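Local coordinates for ankyrin repeat-containing protein YAR1 (Saccharomyces cerevisiae, PDB 4BSZ), which is an ankyrin-repeat protein required for a normal rate of cell proliferation, with unfolded-protein binding among its assigned activities, at residues K47-A61 with F87-W101. Residues are numbered along the deposited sequence; the frame is centred on the assembly and turned at random.
Sequences KESESDSTALHMAAA and FVNEVNKTGNTALHW
His57 of one ankyrin repeat reaches into the next, its NE2 giving a 2.7 Å hydrogen bond to Asn96 O; this is the histidine of the ankyrin TPLH motif, here Thr54-Ala55-Leu56-His57, tying the start of helix 55-61 to the loop that leads into helix 98-104. The acceptor lies in the ring plane, but NE2 stands above the carbonyl plane of Asn96, on the face opposite to Asn92 N, so two donors grip this oxygen. At the other nitrogen ND1 accepts from Thr54 N at 3.0 Å, tilted from the ring plane, so bonds at both nitrogens hold the ring's rotation. Ala98 CA lies over one imidazole face, toward its rim, and the imidazole edge at CD2 meets the face of Trp101 in a T-shaped pair, planes at 70°. A leucine at His57 would probably leave Asn96 O without its inter-repeat donor and Thr54 N without its acceptor. The helix side is tightly packed: with CG anti to its own N (chi1 -169°), Leu56 swings CG onto Ala98 CB, 3.8 Å away, and sets CB against Phe87 CZ, while Ala61 CB meets Trp101 CE3. Trp101 NE1 bonds an acidic side chain of another protein's chain. Toward solvent the contact thins to long polar arms. Extended Lys47 pairs NZ with Glu90 OE2 from above the carboxylate plane, and Asp52 OD1 stays 4.4 Å from Lys93 NZ, too far for a salt bridge. Between these regions, Asn92 ND2 donates to Ser53 OG at 3.2 Å; farther out, at the Asn92-Gly95 type I turn, Lys93 N meets Ser51 O at 2.7 Å, nearly straight at 170°.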
loop_
_atom_site.group_PDB
_atom_site.type_symbol
_atom_site.label_atom_id
_atom_site.label_comp_id
_atom_site.label_asym_id
_atom_site.label_seq_id
_atom_site.Cartn_x
_atom_site.Cartn_y
_atom_site.Cartn_z
ATOM N N LYS B 47 -16.075 3.780 54.509
ATOM C CA LYS B 47 -15.284 4.330 53.421
ATOM C C LYS B 47 -13.962 4.840 53.967
ATOM O O LYS B 47 -13.909 5.343 55.086
ATOM C CB LYS B 47 -16.071 5.435 52.715
ATOM C CG LYS B 47 -17.376 4.922 52.112
ATOM C CD LYS B 47 -18.222 6.020 51.506
ATOM C CE LYS B 47 -19.442 5.432 50.798
ATOM N NZ LYS B 47 -20.301 6.490 50.183
ATOM N N GLU B 48 -12.891 4.685 53.190
ATOM C CA GLU B 48 -11.559 5.122 53.616
ATOM C C GLU B 48 -11.536 6.631 53.839
ATOM O O GLU B 48 -12.418 7.347 53.362
ATOM C CB GLU B 48 -10.481 4.712 52.600
ATOM C CG GLU B 48 -9.067 4.601 53.185
ATOM C CD GLU B 48 -8.041 4.084 52.182
ATOM O OE1 GLU B 48 -8.270 4.235 50.967
ATOM O OE2 GLU B 48 -7.004 3.526 52.606
ATOM N N SER B 49 -10.532 7.101 54.573
ATOM C CA SER B 49 -10.444 8.505 54.959
ATOM C C SER B 49 -10.182 9.395 53.745
ATOM O O SER B 49 -10.937 10.332 53.465
ATOM C CB SER B 49 -9.327 8.692 55.990
ATOM O OG SER B 49 -9.331 7.644 56.946
ATOM N N GLU B 50 -9.112 9.080 53.023
ATOM C CA GLU B 50 -8.643 9.921 51.930
ATOM C C GLU B 50 -9.432 9.701 50.648
ATOM O O GLU B 50 -9.874 10.654 50.013
ATOM C CB GLU B 50 -7.157 9.660 51.655
ATOM C CG GLU B 50 -6.251 9.694 52.882
ATOM C CD GLU B 50 -5.744 11.086 53.219
ATOM O OE1 GLU B 50 -6.562 12.030 53.271
ATOM O OE2 GLU B 50 -4.520 11.234 53.431
ATOM N N SER B 51 -9.608 8.438 50.274
ATOM C CA SER B 51 -10.071 8.099 48.932
ATOM C C SER B 51 -11.585 8.006 48.746
ATOM O O SER B 51 -12.079 8.268 47.650
ATOM C CB SER B 51 -9.413 6.798 48.472
ATOM O OG SER B 51 -9.635 5.768 49.417
ATOM N N ASP B 52 -12.297 7.642 49.814
ATOM C CA ASP B 52 -13.743 7.347 49.801
ATOM C C ASP B 52 -14.028 5.940 49.250
ATOM O O ASP B 52 -15.184 5.569 49.017
ATOM C CB ASP B 52 -14.568 8.425 49.071
ATOM C CG ASP B 52 -15.759 8.903 49.884
ATOM O OD1 ASP B 52 -15.646 8.951 51.127
ATOM O OD2 ASP B 52 -16.804 9.233 49.280
ATOM N N SER B 53 -12.958 5.163 49.072
ATOM C CA SER B 53 -13.041 3.788 48.577
ATOM C C SER B 53 -13.657 2.852 49.601
ATOM O O SER B 53 -13.336 2.917 50.784
ATOM C CB SER B 53 -11.652 3.266 48.218
ATOM O OG SER B 53 -10.987 4.149 47.334
ATOM N N THR B 54 -14.529 1.962 49.137
ATOM C CA THR B 54 -15.199 1.010 50.021
ATOM C C THR B 54 -14.367 -0.245 50.277
ATOM O O THR B 54 -13.272 -0.404 49.731
ATOM C CB THR B 54 -16.554 0.580 49.448
ATOM O OG1 THR B 54 -16.348 -0.311 48.340
ATOM C CG2 THR B 54 -17.345 1.806 48.993
ATOM N N ALA B 55 -14.896 -1.135 51.115
ATOM C CA ALA B 55 -14.231 -2.402 51.412
ATOM C C ALA B 55 -14.254 -3.304 50.185
ATOM O O ALA B 55 -13.356 -4.118 49.982
ATOM C CB ALA B 55 -14.900 -3.091 52.590
ATOM N N LEU B 56 -15.300 -3.164 49.379
ATOM C CA LEU B 56 -15.381 -3.874 48.117
ATOM C C LEU B 56 -14.165 -3.526 47.250
ATOM O O LEU B 56 -13.543 -4.411 46.678
ATOM C CB LEU B 56 -16.680 -3.525 47.388
ATOM C CG LEU B 56 -17.017 -4.392 46.175
ATOM C CD1 LEU B 56 -17.117 -5.866 46.578
ATOM C CD2 LEU B 56 -18.304 -3.914 45.529
ATOM N N HIS B 57 -13.828 -2.239 47.171
ATOM C CA HIS B 57 -12.628 -1.794 46.472
ATOM C C HIS B 57 -11.389 -2.578 46.898
ATOM O O HIS B 57 -10.693 -3.163 46.073
ATOM C CB HIS B 57 -12.373 -0.311 46.731
ATOM C CG HIS B 57 -13.165 0.609 45.856
ATOM N ND1 HIS B 57 -14.365 1.162 46.248
ATOM C CD2 HIS B 57 -12.914 1.096 44.616
ATOM C CE1 HIS B 57 -14.822 1.944 45.286
ATOM N NE2 HIS B 57 -13.960 1.918 44.284
ATOM N N MET B 58 -11.120 -2.587 48.193
ATOM C CA MET B 58 -9.899 -3.190 48.709
ATOM C C MET B 58 -9.802 -4.682 48.397
ATOM O O MET B 58 -8.790 -5.151 47.876
ATOM C CB MET B 58 -9.817 -2.959 50.214
ATOM C CG MET B 58 -9.992 -1.506 50.605
ATOM S SD MET B 58 -8.526 -0.540 50.209
ATOM C CE MET B 58 -9.216 1.103 50.012
ATOM N N ALA B 59 -10.857 -5.422 48.714
ATOM C CA ALA B 59 -10.877 -6.857 48.466
ATOM C C ALA B 59 -10.797 -7.161 46.968
ATOM O O ALA B 59 -10.196 -8.160 46.558
ATOM C CB ALA B 59 -12.124 -7.491 49.081
ATOM N N ALA B 60 -11.395 -6.291 46.156
ATOM C CA ALA B 60 -11.462 -6.521 44.721
ATOM C C ALA B 60 -10.105 -6.318 44.057
ATOM O O ALA B 60 -9.705 -7.083 43.175
ATOM C CB ALA B 60 -12.509 -5.624 44.091
ATOM N N ALA B 61 -9.402 -5.280 44.491
ATOM C CA ALA B 61 -8.102 -4.945 43.942
ATOM C C ALA B 61 -7.085 -6.037 44.272
ATOM O O ALA B 61 -6.116 -6.251 43.539
ATOM C CB ALA B 61 -7.656 -3.616 44.493
ATOM N N PHE B 87 -24.109 0.360 45.871
ATOM C CA PHE B 87 -22.879 -0.033 46.546
ATOM C C PHE B 87 -21.856 -0.673 45.605
ATOM O O PHE B 87 -20.674 -0.323 45.630
ATOM C CB PHE B 87 -23.170 -0.978 47.708
ATOM C CG PHE B 87 -21.928 -1.482 48.398
ATOM C CD1 PHE B 87 -21.170 -0.637 49.202
ATOM C CD2 PHE B 87 -21.509 -2.802 48.243
ATOM C CE1 PHE B 87 -20.024 -1.097 49.837
ATOM C CE2 PHE B 87 -20.362 -3.266 48.880
ATOM C CZ PHE B 87 -19.623 -2.410 49.673
ATOM N N VAL B 88 -22.311 -1.623 44.794
ATOM C CA VAL B 88 -21.427 -2.314 43.869
ATOM C C VAL B 88 -20.778 -1.315 42.913
ATOM O O VAL B 88 -19.599 -1.430 42.565
ATOM C CB VAL B 88 -22.172 -3.430 43.078
ATOM C CG1 VAL B 88 -22.882 -4.379 44.037
ATOM C CG2 VAL B 88 -23.168 -2.848 42.088
ATOM N N ASN B 89 -21.552 -0.310 42.524
ATOM C CA ASN B 89 -21.104 0.663 41.551
ATOM C C ASN B 89 -20.639 1.941 42.223
ATOM O O ASN B 89 -20.552 2.978 41.578
ATOM C CB ASN B 89 -22.225 0.964 40.551
ATOM C CG ASN B 89 -22.612 -0.251 39.725
ATOM O OD1 ASN B 89 -21.754 -0.918 39.141
ATOM N ND2 ASN B 89 -23.909 -0.548 39.677
ATOM N N GLU B 90 -20.355 1.871 43.522
ATOM C CA GLU B 90 -19.905 3.044 44.269
ATOM C C GLU B 90 -18.514 3.456 43.785
ATOM O O GLU B 90 -17.651 2.603 43.534
ATOM C CB GLU B 90 -19.910 2.768 45.776
ATOM C CG GLU B 90 -20.142 3.998 46.648
ATOM C CD GLU B 90 -18.853 4.707 47.044
ATOM O OE1 GLU B 90 -17.764 4.167 46.766
ATOM O OE2 GLU B 90 -18.926 5.804 47.640
ATOM N N VAL B 91 -18.318 4.764 43.633
ATOM C CA VAL B 91 -17.064 5.321 43.127
ATOM C C VAL B 91 -16.345 6.130 44.208
ATOM O O VAL B 91 -16.986 6.773 45.049
ATOM C CB VAL B 91 -17.299 6.229 41.881
ATOM C CG1 VAL B 91 -17.959 5.446 40.764
ATOM C CG2 VAL B 91 -18.127 7.453 42.235
ATOM N N ASN B 92 -15.016 6.095 44.199
ATOM C CA ASN B 92 -14.244 6.896 45.151
ATOM C C ASN B 92 -14.053 8.325 44.639
ATOM O O ASN B 92 -14.655 8.695 43.637
ATOM C CB ASN B 92 -12.906 6.225 45.472
ATOM C CG ASN B 92 -12.084 5.933 44.232
ATOM O OD1 ASN B 92 -12.110 6.683 43.258
ATOM N ND2 ASN B 92 -11.348 4.828 44.266
ATOM N N LYS B 93 -13.228 9.124 45.316
ATOM C CA LYS B 93 -13.042 10.526 44.926
ATOM C C LYS B 93 -12.527 10.658 43.490
ATOM O O LYS B 93 -12.759 11.668 42.818
ATOM C CB LYS B 93 -12.096 11.266 45.885
ATOM C CG LYS B 93 -12.654 11.526 47.283
ATOM C CD LYS B 93 -12.056 12.805 47.884
ATOM C CE LYS B 93 -11.984 12.771 49.420
ATOM N NZ LYS B 93 -13.293 12.541 50.096
ATOM N N THR B 94 -11.837 9.620 43.029
ATOM C CA THR B 94 -11.233 9.610 41.705
ATOM C C THR B 94 -12.229 9.054 40.673
ATOM O O THR B 94 -11.966 9.054 39.466
ATOM C CB THR B 94 -9.915 8.802 41.734
ATOM O OG1 THR B 94 -9.143 9.209 42.870
ATOM C CG2 THR B 94 -9.094 9.018 40.473
ATOM N N GLY B 95 -13.380 8.599 41.163
ATOM C CA GLY B 95 -14.466 8.148 40.308
ATOM C C GLY B 95 -14.384 6.687 39.903
ATOM O O GLY B 95 -15.019 6.267 38.935
ATOM N N ASN B 96 -13.605 5.909 40.650
ATOM C CA ASN B 96 -13.386 4.504 40.319
ATOM C C ASN B 96 -14.285 3.542 41.101
ATOM O O ASN B 96 -14.482 3.692 42.306
ATOM C CB ASN B 96 -11.910 4.121 40.519
ATOM C CG ASN B 96 -10.997 4.703 39.448
ATOM O OD1 ASN B 96 -11.325 4.700 38.263
ATOM N ND2 ASN B 96 -9.837 5.194 39.866
ATOM N N THR B 97 -14.833 2.560 40.393
ATOM C CA THR B 97 -15.583 1.491 41.028
ATOM C C THR B 97 -14.598 0.432 41.481
ATOM O O THR B 97 -13.428 0.464 41.091
ATOM C CB THR B 97 -16.557 0.832 40.046
ATOM O OG1 THR B 97 -15.823 0.291 38.940
ATOM C CG2 THR B 97 -17.572 1.848 39.544
ATOM N N ALA B 98 -15.067 -0.507 42.294
ATOM C CA ALA B 98 -14.253 -1.663 42.638
ATOM C C ALA B 98 -13.856 -2.406 41.357
ATOM O O ALA B 98 -12.744 -2.932 41.241
ATOM C CB ALA B 98 -15.003 -2.578 43.568
ATOM N N LEU B 99 -14.775 -2.426 40.395
ATOM C CA LEU B 99 -14.542 -3.094 39.135
ATOM C C LEU B 99 -13.320 -2.516 38.440
ATOM O O LEU B 99 -12.479 -3.268 37.933
ATOM C CB LEU B 99 -15.767 -2.955 38.244
ATOM C CG LEU B 99 -15.763 -3.754 36.945
ATOM C CD1 LEU B 99 -15.281 -5.180 37.187
ATOM C CD2 LEU B 99 -17.158 -3.748 36.356
ATOM N N HIS B 100 -13.223 -1.183 38.416
ATOM C CA HIS B 100 -12.072 -0.492 37.828
ATOM C C HIS B 100 -10.768 -1.034 38.390
ATOM O O HIS B 100 -9.848 -1.347 37.646
ATOM C CB HIS B 100 -12.126 1.009 38.111
ATOM C CG HIS B 100 -12.955 1.785 37.140
ATOM N ND1 HIS B 100 -14.311 1.981 37.307
ATOM C CD2 HIS B 100 -12.619 2.431 36.000
ATOM C CE1 HIS B 100 -14.774 2.706 36.306
ATOM N NE2 HIS B 100 -13.767 2.991 35.497
ATOM N N TRP B 101 -10.693 -1.135 39.711
ATOM C CA TRP B 101 -9.484 -1.602 40.369
ATOM C C TRP B 101 -9.195 -3.071 40.082
ATOM O O TRP B 101 -8.042 -3.462 39.865
ATOM C CB TRP B 101 -9.606 -1.393 41.869
ATOM C CG TRP B 101 -9.419 0.019 42.284
ATOM C CD1 TRP B 101 -9.493 1.132 41.489
ATOM C CD2 TRP B 101 -9.110 0.485 43.604
ATOM N NE1 TRP B 101 -9.250 2.261 42.240
ATOM C CE2 TRP B 101 -9.015 1.887 43.541
ATOM C CE3 TRP B 101 -8.906 -0.153 44.832
ATOM C CZ2 TRP B 101 -8.720 2.661 44.656
ATOM C CZ3 TRP B 101 -8.619 0.617 45.938
ATOM C CH2 TRP B 101 -8.525 2.007 45.843
#